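Side-chain contact in NAD-dependent formate dehydrogenase gamma subunit (Cupriavidus necator, PDB 6VW7), which carries a [2Fe-2S] cluster in a thioredoxin-like domain and probably takes part in electron transfer between formate and NAD+ as part of a cytosolic formate dehydrogenase: residues P51-A56 and A62-V67. Numbering follows the deposited sequence. Where two conformers were deposited one is given.
Sequences PVIARA and AEVHGV
Two consecutive helices of the N-terminal helical region, 50-57 and 61-70, meet through Ile53, Ala54 and Val64, a small apolar contact within the helical bundle that precedes the thioredoxin-like sheet and lies away from the [2Fe-2S] cluster. Val64 supplies the projecting side chain, and both its methyls straddle Ile53 CG2. With chi1 at 177°, CG1 of Val64 lies trans to the amide nitrogen and CG2 trans to the carbonyl carbon, which turns both branches toward helix 50-57. Val64 CG1 comes within 4.0 Å of Ile53 CG2. Val64 CG2 reaches the same methyl and also rests against the first helix, 4.0 Å from Ala54 CA and 4.1 Å from Ala54 CB. The short alanine side chain lets the valine branch come this near to the helix backbone, and the CA atoms of Ala54 and Val64 are 6.4 Å apart. Ile53 also touches Leu31 and Ile38 of helix 31-42 and Val21 of helix 14-24, which joins this contact to the apolar interior shared with those two helices. On helix 61-70, Glu63 packs on Arg285 and Val67 on Gly284 of the neighbouring beta subunit. Contacts between methyl and backbone carbons imply that dispersion and the burial of apolar surface hold the pair.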
ATOM      1  N   PRO A  51       3.749  -4.547  33.094  1.00 35.42           N
ATOM      2  CA  PRO A  51       2.870  -4.245  34.237  1.00 36.44           C
ATOM      3  C   PRO A  51       2.387  -2.807  34.251  1.00 36.69           C
ATOM      4  O   PRO A  51       1.254  -2.542  34.668  1.00 36.87           O
ATOM      5  CB  PRO A  51       3.749  -4.574  35.455  1.00 39.44           C
ATOM      6  CG  PRO A  51       4.753  -5.551  34.934  1.00 40.07           C
ATOM      7  CD  PRO A  51       5.047  -5.083  33.546  1.00 36.66           C
ATOM      8  N   VAL A  52       3.224  -1.867  33.811  1.00 34.63           N
ATOM      9  CA  VAL A  52       2.816  -0.466  33.793  1.00 36.28           C
ATOM     10  C   VAL A  52       1.697  -0.258  32.780  1.00 31.88           C
ATOM     11  O   VAL A  52       0.681   0.391  33.067  1.00 29.49           O
ATOM     12  CB  VAL A  52       4.029   0.430  33.485  1.00 36.46           C
ATOM     13  CG1 VAL A  52       3.610   1.897  33.373  1.00 35.30           C
ATOM     14  CG2 VAL A  52       5.104   0.220  34.532  1.00 35.79           C
ATOM     15  N   ILE A  53       1.869  -0.808  31.581  1.00 29.87           N
ATOM     16  CA  ILE A  53       0.830  -0.706  30.562  1.00 30.33           C
ATOM     17  C   ILE A  53      -0.451  -1.373  31.050  1.00 29.83           C
ATOM     18  O   ILE A  53      -1.532  -0.774  31.016  1.00 30.43           O
ATOM     19  CB  ILE A  53       1.321  -1.335  29.247  1.00 29.88           C
ATOM     20  CG1 ILE A  53       2.545  -0.584  28.719  1.00 29.46           C
ATOM     21  CG2 ILE A  53       0.179  -1.435  28.219  1.00 27.98           C
ATOM     22  CD1 ILE A  53       3.400  -1.413  27.771  1.00 30.49           C
ATOM     23  N   ALA A  54      -0.329  -2.599  31.571  1.00 28.75           N
ATOM     24  CA  ALA A  54      -1.500  -3.369  31.987  1.00 30.99           C
ATOM     25  C   ALA A  54      -2.333  -2.603  33.003  1.00 34.57           C
ATOM     26  O   ALA A  54      -3.554  -2.476  32.849  1.00 34.12           O
ATOM     27  CB  ALA A  54      -1.066  -4.721  32.555  1.00 32.65           C
ATOM     28  N   ARG A  55      -1.681  -2.075  34.053  1.00 36.30           N
ATOM     29  CA  ARG A  55      -2.399  -1.336  35.085  1.00 38.10           C
ATOM     30  C   ARG A  55      -3.112  -0.116  34.511  1.00 38.22           C
ATOM     31  O   ARG A  55      -4.260   0.166  34.871  1.00 38.97           O
ATOM     32  CB  ARG A  55      -1.433  -0.920  36.200  1.00 42.37           C
ATOM     33  CG  ARG A  55      -2.009   0.070  37.184  1.00 45.32           C
ATOM     34  CD  ARG A  55      -1.203   0.087  38.482  1.00 49.65           C
ATOM     35  NE  ARG A  55      -1.526   1.252  39.305  1.00 52.78           N
ATOM     36  CZ  ARG A  55      -1.318   1.326  40.615  1.00 57.57           C
ATOM     37  NH1 ARG A  55      -0.795   0.292  41.264  1.00 59.71           N
ATOM     38  NH2 ARG A  55      -1.638   2.430  41.280  1.00 59.44           N
ATOM     39  N   ALA A  56      -2.436   0.649  33.652  1.00 36.02           N
ATOM     40  CA  ALA A  56      -3.039   1.888  33.173  1.00 35.71           C
ATOM     41  C   ALA A  56      -4.241   1.633  32.264  1.00 33.57           C
ATOM     42  O   ALA A  56      -5.191   2.423  32.267  1.00 32.96           O
ATOM     43  CB  ALA A  56      -2.003   2.726  32.444  1.00 34.38           C
ATOM     44  N   ALA A  62      -0.891 -10.745  30.807  1.00 37.37           N
ATOM     45  CA  ALA A  62      -0.841 -11.730  29.724  1.00 34.88           C
ATOM     46  C   ALA A  62      -1.441 -11.169  28.442  1.00 32.64           C
ATOM     47  O   ALA A  62      -0.921 -11.401  27.342  1.00 30.84           O
ATOM     48  CB  ALA A  62      -1.574 -13.009  30.138  1.00 37.18           C
ATOM     49  N   GLU A  63      -2.521 -10.403  28.569  1.00 33.36           N
ATOM     50  CA  GLU A  63      -3.126  -9.766  27.407  1.00 32.97           C
ATOM     51  C   GLU A  63      -2.124  -8.859  26.697  1.00 31.26           C
ATOM     52  O   GLU A  63      -1.942  -8.943  25.474  1.00 29.80           O
ATOM     53  CB  GLU A  63      -4.366  -8.991  27.856  1.00 36.34           C
ATOM     54  CG  GLU A  63      -4.874  -7.961  26.877  1.00 41.58           C
ATOM     55  CD  GLU A  63      -5.584  -8.591  25.699  1.00 48.05           C
ATOM     56  OE1 GLU A  63      -5.925  -9.781  25.790  1.00 51.39           O
ATOM     57  OE2 GLU A  63      -5.799  -7.896  24.680  1.00 50.25           O
ATOM     58  N   VAL A  64      -1.452  -7.986  27.457  1.00 29.52           N
ATOM     59  CA  VAL A  64      -0.481  -7.069  26.869  1.00 29.78           C
ATOM     60  C   VAL A  64       0.659  -7.849  26.217  1.00 30.76           C
ATOM     61  O   VAL A  64       1.048  -7.573  25.076  1.00 29.51           O
ATOM     62  CB  VAL A  64       0.043  -6.089  27.941  1.00 31.16           C
ATOM     63  CG1 VAL A  64       1.116  -5.181  27.358  1.00 30.99           C
ATOM     64  CG2 VAL A  64      -1.105  -5.260  28.507  1.00 31.83           C
ATOM     65  N   HIS A  65       1.214  -8.834  26.936  1.00 32.05           N
ATOM     66  CA  HIS A  65       2.293  -9.627  26.359  0.58 34.40           C
ATOM     67  C   HIS A  65       1.835 -10.350  25.091  1.00 33.23           C
ATOM     68  O   HIS A  65       2.607 -10.480  24.130  1.00 32.10           O
ATOM     69  CB  HIS A  65       2.830 -10.614  27.397  0.58 38.39           C
ATOM     70  CG  HIS A  65       3.928 -11.488  26.880  0.58 41.13           C
ATOM     71  ND1 HIS A  65       3.727 -12.806  26.529  0.58 43.91           N
ATOM     72  CD2 HIS A  65       5.236 -11.229  26.640  0.58 42.64           C
ATOM     73  CE1 HIS A  65       4.864 -13.324  26.101  0.58 45.03           C
ATOM     74  NE2 HIS A  65       5.795 -12.388  26.158  0.58 43.74           N
ATOM     75  N   GLY A  66       0.580 -10.798  25.051  1.00 31.39           N
ATOM     76  CA  GLY A  66       0.092 -11.480  23.860  1.00 30.86           C
ATOM     77  C   GLY A  66       0.014 -10.560  22.654  1.00 32.71           C
ATOM     78  O   GLY A  66       0.261 -10.980  21.519  1.00 29.21           O
ATOM     79  N   VAL A  67      -0.326  -9.289  22.879  1.00 33.78           N
ATOM     80  CA  VAL A  67      -0.321  -8.320  21.786  1.00 32.86           C
ATOM     81  C   VAL A  67       1.102  -8.085  21.289  1.00 31.94           C
ATOM     82  O   VAL A  67       1.368  -8.123  20.082  1.00 31.21           O
ATOM     83  CB  VAL A  67      -1.000  -7.014  22.241  1.00 29.87           C
ATOM     84  CG1 VAL A  67      -0.748  -5.858  21.238  1.00 26.67           C
ATOM     85  CG2 VAL A  67      -2.505  -7.261  22.463  1.00 28.59           C
TER